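Local coordinates for cytosine deaminase (Klebsiella pneumoniae, PDB 4R85), which probably catalyses the hydrolytic deamination of cytosine and 5-methylcytosine, using an iron(II) centre in an amidohydrolase-fold barrel, at residues H58-L63 with T81-R86; W70-S73 with F77-I80; V147-E152 with D207-E212; P313-G318 with I322-D327. All blocks are in the same frame, centred on the assembly; numbering follows the deposited sequence.

Contact 1. Residues H58-L63 with T81-R86. With FE2 (Fe (II) ion), chain H; 17E (5-methylcytosine), chain G.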
loop_
_atom_site.group_PDB
_atom_site.type_symbol
_atom_site.label_atom_id
_atom_site.label_comp_id
_atom_site.label_asym_id
_atom_site.label_seq_id
_atom_site.Cartn_x
_atom_site.Cartn_y
_atom_site.Cartn_z
ATOM N N HIS A 58 -2.294 18.912 -1.195
ATOM C CA HIS A 58 -2.522 20.152 -0.463
ATOM C C HIS A 58 -1.221 20.641 0.143
ATOM O O HIS A 58 -0.921 20.344 1.312
ATOM C CB HIS A 58 -3.538 19.950 0.661
ATOM C CG HIS A 58 -4.901 19.552 0.184
ATOM N ND1 HIS A 58 -5.968 20.422 0.174
ATOM C CD2 HIS A 58 -5.373 18.371 -0.278
ATOM C CE1 HIS A 58 -7.039 19.801 -0.282
ATOM N NE2 HIS A 58 -6.704 18.556 -0.566
ATOM N N LEU A 59 -0.456 21.398 -0.636
ATOM C CA LEU A 59 0.852 21.882 -0.182
ATOM C C LEU A 59 0.775 22.921 0.931
ATOM O O LEU A 59 1.734 23.098 1.678
ATOM C CB LEU A 59 1.666 22.441 -1.350
ATOM C CG LEU A 59 2.157 21.394 -2.342
ATOM C CD1 LEU A 59 2.972 22.043 -3.445
ATOM C CD2 LEU A 59 2.962 20.319 -1.610
ATOM N N ASP A 60 -0.348 23.619 1.051
ATOM C CA ASP A 60 -0.454 24.603 2.126
ATOM C C ASP A 60 -0.500 23.932 3.499
ATOM O O ASP A 60 0.009 24.476 4.480
ATOM C CB ASP A 60 -1.628 25.578 1.920
ATOM C CG ASP A 60 -2.991 24.890 1.895
ATOM O OD1 ASP A 60 -3.990 25.592 2.163
ATOM O OD2 ASP A 60 -3.074 23.671 1.611
ATOM N N ALA A 61 -1.074 22.733 3.550
ATOM C CA ALA A 61 -1.270 22.030 4.819
ATOM C C ALA A 61 -0.209 20.969 5.093
ATOM O O ALA A 61 -0.176 20.381 6.170
ATOM C CB ALA A 61 -2.662 21.402 4.874
ATOM N N THR A 62 0.674 20.738 4.129
ATOM C CA THR A 62 1.652 19.659 4.261
ATOM C C THR A 62 2.576 19.832 5.483
ATOM O O THR A 62 2.952 20.950 5.842
ATOM C CB THR A 62 2.479 19.495 2.961
ATOM O OG1 THR A 62 3.235 18.283 3.024
ATOM C CG2 THR A 62 3.423 20.680 2.783
ATOM N N LEU A 63 2.903 18.718 6.134
ATOM C CA LEU A 63 3.851 18.696 7.253
ATOM C C LEU A 63 3.338 19.447 8.485
ATOM O O LEU A 63 4.134 19.966 9.264
ATOM C CB LEU A 63 5.226 19.244 6.840
ATOM C CG LEU A 63 5.793 18.728 5.516
ATOM C CD1 LEU A 63 7.180 19.301 5.241
ATOM C CD2 LEU A 63 5.834 17.206 5.529
ATOM N N THR A 81 -11.551 20.874 11.192
ATOM C CA THR A 81 -11.464 21.569 12.482
ATOM C C THR A 81 -10.014 21.818 12.889
ATOM O O THR A 81 -9.663 22.917 13.329
ATOM C CB THR A 81 -12.182 20.787 13.586
ATOM O OG1 THR A 81 -13.575 20.721 13.273
ATOM C CG2 THR A 81 -11.984 21.463 14.955
ATOM N N ARG A 82 -9.168 20.804 12.726
ATOM C CA ARG A 82 -7.771 20.913 13.128
ATOM C C ARG A 82 -7.029 21.899 12.233
ATOM O O ARG A 82 -6.179 22.663 12.704
ATOM C CB ARG A 82 -7.075 19.550 13.073
ATOM C CG ARG A 82 -7.637 18.523 14.036
ATOM C CD ARG A 82 -7.322 18.846 15.504
ATOM N NE ARG A 82 -8.150 18.013 16.372
ATOM C CZ ARG A 82 -9.101 18.472 17.177
ATOM N NH1 ARG A 82 -9.813 17.623 17.901
ATOM N NH2 ARG A 82 -9.332 19.778 17.273
ATOM N N TRP A 83 -7.354 21.872 10.942
ATOM C CA TRP A 83 -6.744 22.776 9.982
ATOM C C TRP A 83 -7.118 24.210 10.313
ATOM O O TRP A 83 -6.286 25.118 10.223
ATOM C CB TRP A 83 -7.183 22.426 8.554
ATOM C CG TRP A 83 -6.711 23.410 7.525
ATOM C CD1 TRP A 83 -7.487 24.122 6.653
ATOM C CD2 TRP A 83 -5.349 23.797 7.260
ATOM N NE1 TRP A 83 -6.693 24.921 5.864
ATOM C CE2 TRP A 83 -5.380 24.740 6.213
ATOM C CE3 TRP A 83 -4.111 23.445 7.815
ATOM C CZ2 TRP A 83 -4.220 25.333 5.701
ATOM C CZ3 TRP A 83 -2.953 24.032 7.301
ATOM C CH2 TRP A 83 -3.020 24.965 6.257
ATOM N N SER A 84 -8.374 24.413 10.687
ATOM C CA SER A 84 -8.828 25.734 11.121
ATOM C C SER A 84 -7.999 26.268 12.304
ATOM O O SER A 84 -7.650 27.442 12.345
ATOM C CB SER A 84 -10.318 25.691 11.466
ATOM O OG SER A 84 -10.786 26.981 11.809
ATOM N N GLN A 85 -7.675 25.403 13.259
ATOM C CA GLN A 85 -6.789 25.781 14.361
ATOM C C GLN A 85 -5.392 26.156 13.876
ATOM O O GLN A 85 -4.779 27.107 14.380
ATOM C CB GLN A 85 -6.647 24.625 15.344
ATOM C CG GLN A 85 -7.905 24.264 16.082
ATOM C CD GLN A 85 -7.676 23.089 17.005
ATOM O OE1 GLN A 85 -7.497 21.965 16.547
ATOM N NE2 GLN A 85 -7.652 23.347 18.314
ATOM N N ARG A 86 -4.884 25.378 12.923
ATOM C CA ARG A 86 -3.533 25.566 12.405
ATOM C C ARG A 86 -3.436 26.862 11.607
ATOM O O ARG A 86 -2.384 27.507 11.584
ATOM C CB ARG A 86 -3.122 24.369 11.537
ATOM C CG ARG A 86 -1.689 24.441 10.987
ATOM C CD ARG A 86 -0.672 24.724 12.101
ATOM N NE ARG A 86 0.703 24.592 11.622
ATOM C CZ ARG A 86 1.386 25.565 11.022
ATOM N NH1 ARG A 86 2.628 25.350 10.613
ATOM N NH2 ARG A 86 0.824 26.751 10.818
HETATM FE FE FE2 H . -7.983 16.894 -1.566
HETATM N N1 17E G . -9.566 19.118 2.775
HETATM C C2 17E G . -10.565 18.396 2.265
HETATM O O2 17E G . -11.824 18.937 2.205
HETATM N N3 17E G . -10.370 17.156 1.806
HETATM C C4 17E G . -9.148 16.599 1.853
HETATM N N4 17E G . -8.952 15.273 1.361
HETATM C C5 17E G . -8.071 17.317 2.377
HETATM C C6 17E G . -8.320 18.606 2.838
HETATM C CM5 17E G . -6.704 16.712 2.434
#
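Trp83 of helix 76-87 lays its indole against Asp60 and Ala61, in the loop that follows strand 47-57. Its CB starts out toward that loop, and with CG anti to the backbone N (chi1 174°) the ring system is carried off the helix with the six-membered ring foremost. Farther out the atoms are met one by one. CE3 and CZ3 lie under the methyl group of Ala61, whose CB is 3.6 Å from Trp83 CZ3 and stands over the face of the six-membered ring, 3.8 Å from its centroid and 21° off the normal: a CH-pi contact, offset toward the rim. CH2 of Trp83 comes within 3.5 Å of the backbone O of Asp60, and CZ2 within 3.6 Å of Asp60 OD1, the carboxylate turned 62° from the ring plane. The loop hangs from the C-terminal end of the first strand of the amidohydrolase barrel, where His58 holds the iron(II) ion through NE2 at 2.3 Å, together with His56, His209, His241 and Asp308. One face of the His58 ring is covered by the methyl group of 5-methylcytosine, with His58 CD2 3.4 Å from CM5 of the ligand. The polar atoms round the indole have partners outside the two segments: Asp60 OD1 accepts from the backbone N of Asp119, Asp60 O accepts from Arg98, and Trp83 NE1 has Asp119 as its polar partner. Within the loop, Ala61 N reaches back to His58 O at 3.3 Å, a backbone bond that ties the residue covering the indole face to the metal ligand.

Contact 2. Residues W70-S73 with F77-I80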
loop_
_atom_site.group_PDB
_atom_site.type_symbol
_atom_site.label_atom_id
_atom_site.label_comp_id
_atom_site.label_asym_id
_atom_site.label_seq_id
_atom_site.Cartn_x
_atom_site.Cartn_y
_atom_site.Cartn_z
ATOM N N TRP A 70 -3.888 16.591 17.321
ATOM C CA TRP A 70 -4.082 15.524 16.345
ATOM C C TRP A 70 -5.542 15.301 15.944
ATOM O O TRP A 70 -6.463 15.545 16.723
ATOM C CB TRP A 70 -3.482 14.219 16.879
ATOM C CG TRP A 70 -1.993 14.229 16.879
ATOM C CD1 TRP A 70 -1.173 14.633 17.890
ATOM C CD2 TRP A 70 -1.138 13.828 15.801
ATOM N NE1 TRP A 70 0.143 14.503 17.511
ATOM C CE2 TRP A 70 0.190 14.010 16.233
ATOM C CE3 TRP A 70 -1.367 13.327 14.517
ATOM C CZ2 TRP A 70 1.286 13.712 15.423
ATOM C CZ3 TRP A 70 -0.278 13.027 13.713
ATOM C CH2 TRP A 70 1.029 13.221 14.168
ATOM N N ASN A 71 -5.732 14.834 14.713
ATOM C CA ASN A 71 -7.028 14.356 14.243
ATOM C C ASN A 71 -7.285 12.972 14.846
ATOM O O ASN A 71 -6.839 11.967 14.308
ATOM C CB ASN A 71 -7.011 14.275 12.708
ATOM C CG ASN A 71 -8.370 13.910 12.102
ATOM O OD1 ASN A 71 -9.270 13.437 12.786
ATOM N ND2 ASN A 71 -8.506 14.117 10.796
ATOM N N ARG A 72 -8.008 12.920 15.957
ATOM C CA ARG A 72 -8.149 11.667 16.697
ATOM C C ARG A 72 -9.130 10.694 16.055
ATOM O O ARG A 72 -8.977 9.478 16.185
ATOM C CB ARG A 72 -8.589 11.932 18.133
ATOM C CG ARG A 72 -7.637 12.786 18.958
ATOM C CD ARG A 72 -8.237 13.032 20.329
ATOM N NE ARG A 72 -8.343 14.454 20.649
ATOM C CZ ARG A 72 -9.371 15.228 20.307
ATOM N NH1 ARG A 72 -10.389 14.720 19.622
ATOM N NH2 ARG A 72 -9.380 16.510 20.649
ATOM N N SER A 73 -10.142 11.223 15.374
ATOM C CA SER A 73 -11.195 10.380 14.836
ATOM C C SER A 73 -10.856 9.884 13.432
ATOM O O SER A 73 -11.500 8.968 12.928
ATOM C CB SER A 73 -12.522 11.138 14.810
ATOM O OG SER A 73 -12.466 12.235 13.901
ATOM N N PHE A 77 -14.030 15.684 8.691
ATOM C CA PHE A 77 -14.567 16.835 9.423
ATOM C C PHE A 77 -13.698 17.282 10.586
ATOM O O PHE A 77 -13.504 18.483 10.775
ATOM C CB PHE A 77 -16.008 16.579 9.869
ATOM C CG PHE A 77 -16.897 16.111 8.749
ATOM C CD1 PHE A 77 -17.498 14.861 8.789
ATOM C CD2 PHE A 77 -17.090 16.908 7.630
ATOM C CE1 PHE A 77 -18.299 14.426 7.735
ATOM C CE2 PHE A 77 -17.883 16.482 6.582
ATOM C CZ PHE A 77 -18.490 15.237 6.636
ATOM N N GLU A 78 -13.173 16.343 11.366
ATOM C CA GLU A 78 -12.214 16.727 12.399
ATOM C C GLU A 78 -10.966 17.315 11.735
ATOM O O GLU A 78 -10.377 18.253 12.244
ATOM C CB GLU A 78 -11.845 15.565 13.328
ATOM C CG GLU A 78 -10.875 16.012 14.431
ATOM C CD GLU A 78 -10.598 14.969 15.495
ATOM O OE1 GLU A 78 -9.691 15.221 16.315
ATOM O OE2 GLU A 78 -11.282 13.920 15.535
ATOM N N GLY A 79 -10.589 16.781 10.574
ATOM C CA GLY A 79 -9.449 17.305 9.845
ATOM C C GLY A 79 -9.599 18.790 9.554
ATOM O O GLY A 79 -8.662 19.572 9.740
ATOM N N ILE A 80 -10.787 19.175 9.100
ATOM C CA ILE A 80 -11.092 20.576 8.826
ATOM C C ILE A 80 -11.031 21.417 10.101
ATOM O O ILE A 80 -10.500 22.530 10.107
ATOM C CB ILE A 80 -12.478 20.713 8.167
ATOM C CG1 ILE A 80 -12.462 20.029 6.797
ATOM C CG2 ILE A 80 -12.884 22.201 8.062
ATOM C CD1 ILE A 80 -13.846 19.789 6.201
#
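The loop running from barrel strand 47-57 to helix 76-87 folds back at its end, and Glu78, in the first turn of that helix, fastens it through its carboxylate. Arg72 and Ser73 are the residues its oxygens hold; Asn71 only packs against its stem. Glu78 leaves the helix with CG anti to its backbone N (chi1 -178°) and runs on extended, so that both carboxylate oxygens arrive beside the loop backbone. Glu78 OE1 accepts from Arg72 N at 2.9 Å and Glu78 OE2 from Ser73 N, also at 2.9 Å; both donors approach from above the carboxylate plane. A second donor reaches Glu78 OE2 on its anti side, 21° out of that plane: the hydroxyl OG of Ser73, at 2.6 Å. The Arg72 side chain, bent at chi3, brings NH1 to 3.4 Å from Glu78 OE1, but the oxygen lies well out of the guanidinium plane, making this a salt bridge of charges alone. Arg82 gives OE1 another cationic partner, while Glu69 takes NH2 of Arg72. Two backbone N-H groups, the Ser73 hydroxyl and two arginines would probably favour the ionised form, although Trp70 O lies 3.3 Å from Glu78 OE1 as a second acceptor. The amide plane of Asn71 is 42° from the carboxylate. Its ND2 donates to the carbonyls of Thr75 and Pro313, joining this loop to the one after strand 303-305. On the other branch, Asn71 OD1 packs 3.4 Å from Glu78 CB.

Contact 3. Residues V147-E152 with D207-E212. With FE2 (Fe (II) ion), chain H; 17E (5-methylcytosine), chain G.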
loop_
_atom_site.group_PDB
_atom_site.type_symbol
_atom_site.label_atom_id
_atom_site.label_comp_id
_atom_site.label_asym_id
_atom_site.label_seq_id
_atom_site.Cartn_x
_atom_site.Cartn_y
_atom_site.Cartn_z
ATOM N N VAL A 147 -4.716 25.622 -7.281
ATOM C CA VAL A 147 -6.173 25.650 -7.216
ATOM C C VAL A 147 -6.663 26.512 -6.042
ATOM O O VAL A 147 -6.266 26.288 -4.894
ATOM C CB VAL A 147 -6.754 24.239 -7.002
ATOM C CG1 VAL A 147 -8.283 24.259 -7.173
ATOM C CG2 VAL A 147 -6.112 23.204 -7.958
ATOM N N ALA A 148 -7.531 27.480 -6.330
ATOM C CA ALA A 148 -8.233 28.215 -5.277
ATOM C C ALA A 148 -9.306 27.336 -4.646
ATOM O O ALA A 148 -10.406 27.199 -5.176
ATOM C CB ALA A 148 -8.852 29.481 -5.829
ATOM N N PHE A 149 -8.979 26.762 -3.495
ATOM C CA PHE A 149 -9.809 25.759 -2.842
ATOM C C PHE A 149 -10.466 26.390 -1.619
ATOM O O PHE A 149 -9.773 26.779 -0.682
ATOM C CB PHE A 149 -8.922 24.581 -2.411
ATOM C CG PHE A 149 -9.616 23.572 -1.522
ATOM C CD1 PHE A 149 -10.816 22.991 -1.902
ATOM C CD2 PHE A 149 -9.050 23.193 -0.318
ATOM C CE1 PHE A 149 -11.448 22.059 -1.090
ATOM C CE2 PHE A 149 -9.669 22.262 0.499
ATOM C CZ PHE A 149 -10.869 21.692 0.117
ATOM N N PRO A 150 -11.799 26.533 -1.642
ATOM C CA PRO A 150 -12.506 27.174 -0.526
ATOM C C PRO A 150 -12.867 26.131 0.533
ATOM O O PRO A 150 -14.011 25.689 0.587
ATOM C CB PRO A 150 -13.769 27.717 -1.189
ATOM C CG PRO A 150 -14.051 26.703 -2.302
ATOM C CD PRO A 150 -12.702 26.176 -2.756
ATOM N N GLN A 151 -11.892 25.749 1.354
ATOM C CA GLN A 151 -12.070 24.673 2.333
ATOM C C GLN A 151 -13.344 24.772 3.169
ATOM O O GLN A 151 -14.026 23.772 3.411
ATOM C CB GLN A 151 -10.874 24.623 3.280
ATOM C CG GLN A 151 -11.011 23.614 4.407
ATOM C CD GLN A 151 -10.923 22.185 3.896
ATOM O OE1 GLN A 151 -9.836 21.620 3.792
ATOM N NE2 GLN A 151 -12.066 21.604 3.556
ATOM N N GLU A 152 -13.665 25.972 3.635
ATOM C CA GLU A 152 -14.817 26.092 4.520
ATOM C C GLU A 152 -16.092 26.514 3.791
ATOM O O GLU A 152 -17.085 26.903 4.412
ATOM C CB GLU A 152 -14.479 26.984 5.721
ATOM C CG GLU A 152 -13.363 26.334 6.544
ATOM C CD GLU A 152 -13.082 27.033 7.851
ATOM O OE1 GLU A 152 -11.886 27.195 8.184
ATOM O OE2 GLU A 152 -14.051 27.409 8.540
ATOM N N ASP A 207 -11.108 22.362 -10.754
ATOM C CA ASP A 207 -10.870 21.098 -10.054
ATOM C C ASP A 207 -11.556 21.142 -8.694
ATOM O O ASP A 207 -11.097 21.837 -7.794
ATOM C CB ASP A 207 -9.378 20.852 -9.863
ATOM C CG ASP A 207 -9.064 19.419 -9.475
ATOM O OD1 ASP A 207 -8.015 18.897 -9.925
ATOM O OD2 ASP A 207 -9.856 18.805 -8.729
ATOM N N VAL A 208 -12.638 20.381 -8.553
ATOM C CA VAL A 208 -13.541 20.508 -7.418
ATOM C C VAL A 208 -13.486 19.282 -6.507
ATOM O O VAL A 208 -13.505 18.145 -6.989
ATOM C CB VAL A 208 -14.995 20.700 -7.922
ATOM C CG1 VAL A 208 -15.990 20.593 -6.779
ATOM C CG2 VAL A 208 -15.140 22.039 -8.642
ATOM N N HIS A 209 -13.418 19.524 -5.196
ATOM C CA HIS A 209 -13.610 18.475 -4.185
ATOM C C HIS A 209 -15.089 18.144 -4.195
ATOM O O HIS A 209 -15.903 18.863 -3.636
ATOM C CB HIS A 209 -13.201 18.972 -2.798
ATOM C CG HIS A 209 -11.728 18.907 -2.552
ATOM N ND1 HIS A 209 -10.822 19.666 -3.260
ATOM C CD2 HIS A 209 -11.003 18.163 -1.685
ATOM C CE1 HIS A 209 -9.599 19.394 -2.840
ATOM N NE2 HIS A 209 -9.684 18.487 -1.883
ATOM N N CYS A 210 -15.450 17.065 -4.856
ATOM C CA CYS A 210 -16.825 16.985 -5.303
ATOM C C CYS A 210 -17.815 16.349 -4.323
ATOM O O CYS A 210 -18.750 16.997 -3.867
ATOM C CB CYS A 210 -16.888 16.342 -6.685
ATOM S SG CYS A 210 -18.449 16.671 -7.418
ATOM N N ASP A 211 -17.628 15.085 -4.008
ATOM C CA ASP A 211 -18.534 14.428 -3.075
ATOM C C ASP A 211 -17.703 13.560 -2.134
ATOM O O ASP A 211 -17.789 12.327 -2.163
ATOM C CB ASP A 211 -19.570 13.583 -3.843
ATOM C CG ASP A 211 -20.579 14.440 -4.628
ATOM O OD1 ASP A 211 -20.562 14.403 -5.880
ATOM O OD2 ASP A 211 -21.404 15.143 -3.992
ATOM N N GLU A 212 -16.882 14.207 -1.308
ATOM C CA GLU A 212 -15.927 13.487 -0.469
ATOM C C GLU A 212 -16.605 13.071 0.825
ATOM O O GLU A 212 -16.274 13.551 1.912
ATOM C CB GLU A 212 -14.668 14.328 -0.199
ATOM C CG GLU A 212 -13.519 13.492 0.410
ATOM C CD GLU A 212 -12.257 14.285 0.732
ATOM O OE1 GLU A 212 -11.248 13.643 1.106
ATOM O OE2 GLU A 212 -12.263 15.532 0.626
HETATM FE FE FE2 H . -7.983 16.894 -1.566
HETATM N N1 17E G . -9.566 19.118 2.775
HETATM C C2 17E G . -10.565 18.396 2.265
HETATM O O2 17E G . -11.824 18.937 2.205
HETATM N N3 17E G . -10.370 17.156 1.806
HETATM C C4 17E G . -9.148 16.599 1.853
HETATM N N4 17E G . -8.952 15.273 1.361
HETATM C C5 17E G . -8.071 17.317 2.377
HETATM C C6 17E G . -8.320 18.606 2.838
HETATM C CM5 17E G . -6.704 16.712 2.434
#
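A metal-binding histidine stacked face-to-face on a phenylalanine marks this contact: the rings of Phe149 and His209 lie with centroids 4.1 Å apart and planes at 28°. The overlap is offset, Phe149 CE1 standing over the rim of the imidazole at 3.3 Å from His209 ND1. Both rings lie at the C-terminal ends of parallel strands, 143-149 and 205-209, of the amidohydrolase barrel. Two residues back along the strand, Val147 CG1 packs 3.8 Å from Asp207 O. The residues that follow the two strands grip 5-methylcytosine from two sides. Gln151, its chain bent at chi2, turns its amide to pair with the ligand: OE1 accepts from N1 of 5-methylcytosine at 2.7 Å (172°) and NE2 donates to O2 at 3.0 Å (169°). Glu212, extended beyond CG, accepts from the ligand's N4 at OE1, 2.8 Å away, and sets OE2 2.8 Å from N3. His209 NE2 binds the iron(II) ion at 2.4 Å. The Phe149 stack covers one face of this metal ligand, while the near-straight bonds of Gln151 and the Glu212 contacts read the base along its polar edge, a placement consistent with presenting the carbon that bears N4 to the metal centre for deamination.

Contact 4. Residues P313-G318 with I322-D327. With 17E (5-methylcytosine), chain G.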
loop_
_atom_site.group_PDB
_atom_site.type_symbol
_atom_site.label_atom_id
_atom_site.label_comp_id
_atom_site.label_asym_id
_atom_site.label_seq_id
_atom_site.Cartn_x
_atom_site.Cartn_y
_atom_site.Cartn_z
ATOM N N PRO A 313 -3.280 17.612 8.571
ATOM C CA PRO A 313 -4.297 17.310 9.593
ATOM C C PRO A 313 -5.225 16.129 9.245
ATOM O O PRO A 313 -5.893 15.620 10.139
ATOM C CB PRO A 313 -5.128 18.597 9.654
ATOM C CG PRO A 313 -4.226 19.667 9.140
ATOM C CD PRO A 313 -3.394 19.007 8.090
ATOM N N TRP A 314 -5.248 15.701 7.985
ATOM C CA TRP A 314 -6.146 14.627 7.557
ATOM C C TRP A 314 -5.457 13.264 7.498
ATOM O O TRP A 314 -6.108 12.227 7.632
ATOM C CB TRP A 314 -6.764 14.944 6.187
ATOM C CG TRP A 314 -7.701 16.097 6.235
ATOM C CD1 TRP A 314 -9.047 16.056 6.489
ATOM C CD2 TRP A 314 -7.367 17.476 6.034
ATOM N NE1 TRP A 314 -9.570 17.331 6.460
ATOM C CE2 TRP A 314 -8.558 18.221 6.186
ATOM C CE3 TRP A 314 -6.175 18.153 5.741
ATOM C CZ2 TRP A 314 -8.591 19.621 6.060
ATOM C CZ3 TRP A 314 -6.207 19.549 5.615
ATOM C CH2 TRP A 314 -7.409 20.262 5.778
ATOM N N TYR A 315 -4.144 13.266 7.298
ATOM C CA TYR A 315 -3.433 12.037 6.968
ATOM C C TYR A 315 -1.999 12.076 7.497
ATOM O O TYR A 315 -1.217 12.934 7.105
ATOM C CB TYR A 315 -3.452 11.865 5.445
ATOM C CG TYR A 315 -2.789 10.609 4.926
ATOM C CD1 TYR A 315 -1.511 10.653 4.377
ATOM C CD2 TYR A 315 -3.449 9.386 4.963
ATOM C CE1 TYR A 315 -0.904 9.510 3.872
ATOM C CE2 TYR A 315 -2.848 8.230 4.459
ATOM C CZ TYR A 315 -1.579 8.302 3.917
ATOM O OH TYR A 315 -0.974 7.162 3.420
ATOM N N PRO A 316 -1.653 11.155 8.409
ATOM C CA PRO A 316 -0.378 11.311 9.132
ATOM C C PRO A 316 0.845 10.775 8.396
ATOM O O PRO A 316 1.969 11.011 8.848
ATOM C CB PRO A 316 -0.614 10.526 10.436
ATOM C CG PRO A 316 -1.619 9.463 10.054
ATOM C CD PRO A 316 -2.489 10.072 8.960
ATOM N N LEU A 317 0.637 10.072 7.288
ATOM C CA LEU A 317 1.758 9.489 6.551
ATOM C C LEU A 317 2.072 10.272 5.272
ATOM O O LEU A 317 1.747 11.463 5.177
ATOM C CB LEU A 317 1.500 8.006 6.269
ATOM C CG LEU A 317 1.429 7.140 7.538
ATOM C CD1 LEU A 317 1.038 5.704 7.185
ATOM C CD2 LEU A 317 2.757 7.154 8.281
ATOM N N GLY A 318 2.732 9.624 4.313
ATOM C CA GLY A 318 3.093 10.272 3.055
ATOM C C GLY A 318 4.593 10.475 2.896
ATOM O O GLY A 318 5.274 10.867 3.839
ATOM N N ILE A 322 4.443 8.335 -5.593
ATOM C CA ILE A 322 3.161 8.040 -6.243
ATOM C C ILE A 322 2.976 6.544 -6.564
ATOM O O ILE A 322 1.843 6.065 -6.718
ATOM C CB ILE A 322 2.962 8.900 -7.526
ATOM C CG1 ILE A 322 1.482 8.938 -7.937
ATOM C CG2 ILE A 322 3.824 8.377 -8.665
ATOM C CD1 ILE A 322 0.742 10.172 -7.466
ATOM N N LEU A 323 4.073 5.797 -6.646
ATOM C CA LEU A 323 3.960 4.354 -6.905
ATOM C C LEU A 323 3.302 3.628 -5.731
ATOM O O LEU A 323 2.677 2.580 -5.907
ATOM C CB LEU A 323 5.323 3.737 -7.214
ATOM C CG LEU A 323 5.907 4.117 -8.579
ATOM C CD1 LEU A 323 7.193 3.347 -8.852
ATOM C CD2 LEU A 323 4.879 3.882 -9.683
ATOM N N ARG A 324 3.444 4.183 -4.531
ATOM C CA ARG A 324 2.804 3.592 -3.369
ATOM C C ARG A 324 1.291 3.779 -3.501
ATOM O O ARG A 324 0.516 2.878 -3.182
ATOM C CB ARG A 324 3.323 4.238 -2.070
ATOM C CG ARG A 324 2.946 3.480 -0.800
ATOM C CD ARG A 324 3.452 4.194 0.475
ATOM N NE ARG A 324 2.918 5.551 0.550
ATOM C CZ ARG A 324 1.850 5.905 1.255
ATOM N NH1 ARG A 324 1.199 5.008 1.989
ATOM N NH2 ARG A 324 1.431 7.164 1.229
ATOM N N ILE A 325 0.887 4.959 -3.974
ATOM C CA ILE A 325 -0.524 5.284 -4.198
ATOM C C ILE A 325 -1.132 4.413 -5.289
ATOM O O ILE A 325 -2.259 3.905 -5.161
ATOM C CB ILE A 325 -0.685 6.753 -4.638
ATOM C CG1 ILE A 325 -0.082 7.701 -3.606
ATOM C CG2 ILE A 325 -2.144 7.093 -4.926
ATOM C CD1 ILE A 325 -0.252 7.303 -2.166
ATOM N N LEU A 326 -0.385 4.256 -6.377
ATOM C CA LEU A 326 -0.804 3.390 -7.461
ATOM C C LEU A 326 -1.068 1.990 -6.936
ATOM O O LEU A 326 -2.100 1.410 -7.222
ATOM C CB LEU A 326 0.254 3.361 -8.572
ATOM C CG LEU A 326 -0.019 2.419 -9.751
ATOM C CD1 LEU A 326 -1.330 2.788 -10.430
ATOM C CD2 LEU A 326 1.143 2.462 -10.753
ATOM N N ASP A 327 -0.132 1.450 -6.159
ATOM C CA ASP A 327 -0.298 0.121 -5.578
ATOM C C ASP A 327 -1.620 0.033 -4.793
ATOM O O ASP A 327 -2.443 -0.876 -5.008
ATOM C CB ASP A 327 0.889 -0.172 -4.659
ATOM C CG ASP A 327 0.918 -1.603 -4.161
ATOM O OD1 ASP A 327 1.130 -1.798 -2.941
ATOM O OD2 ASP A 327 0.767 -2.531 -4.985
HETATM N N1 17E G . -9.566 19.118 2.775
HETATM C C2 17E G . -10.565 18.396 2.265
HETATM O O2 17E G . -11.824 18.937 2.205
HETATM N N3 17E G . -10.370 17.156 1.806
HETATM C C4 17E G . -9.148 16.599 1.853
HETATM N N4 17E G . -8.952 15.273 1.361
HETATM C C5 17E G . -8.071 17.317 2.377
HETATM C C6 17E G . -8.320 18.606 2.838
HETATM C CM5 17E G . -6.704 16.712 2.434
#
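Tyr315 OH faces both terminal nitrogens of the Arg324 guanidinium. Arg324 NH2 donates to Tyr315 OH at 3.3 Å with an N-H...O angle of 154°, the oxygen lying in the guanidinium plane, and Arg324 NH1 adds a weak bond to the same oxygen at 3.4 Å. The two side chains come from opposite directions, and ring and guanidinium planes are only 27° apart, so the phenol oxygen faces the edge of a nearly coplanar group. Arg324 gets there with CG anti to its backbone N (chi1 -167°) and a bend at chi3. Both polar ends have stronger partners across the dimer interface: Tyr315 OH bonds His331 of the second subunit, and Arg324 NH1 makes a salt bridge with Asp327 of that subunit. The segment 313-318 belongs to the loop after strand 303-305 of the amidohydrolase barrel, and helix 322-332 follows it, so one short stretch of chain serves both the subunit interface and the substrate pocket. On the pocket side Trp314 lays the centre of its indole face over 5-methylcytosine, with CE2 3.4 Å from C6 of the ligand, while Pro313 CB covers the opposite face near the rim. NE1 of Trp314 donates to the carbonyl of Leu76, which fixes the rotation of the indole over the base. Back at the arginine, Gly318 CA packs 4.0 Å from Arg324 NH2; at Gly318's backbone angles a CB would jam against Leu317 O, which calls for glycine.

How the contacts relate
Contacts 1, 3 and 4 are buried, whereas contact 2 lies at the surface. Contacts 1 and 2 share helix 76-87, and contact 2 is nested along the chain inside the loop that contact 1 closes; Arg82 NE probably bonds Trp70 O between them. Contacts 1 and 3 each supply a histidine to the same iron(II) ion, and with contact 4 they surround 5-methylcytosine. Their chemistry follows their place: aromatic and CH-pi packing in contacts 1 and 3, carboxylate-to-backbone bonding in contact 2, and a phenol-guanidinium pair at the dimer interface in contact 4. Trp314 packs on Trp83, Gly79 and Gln151, bringing contact 4 against the other three.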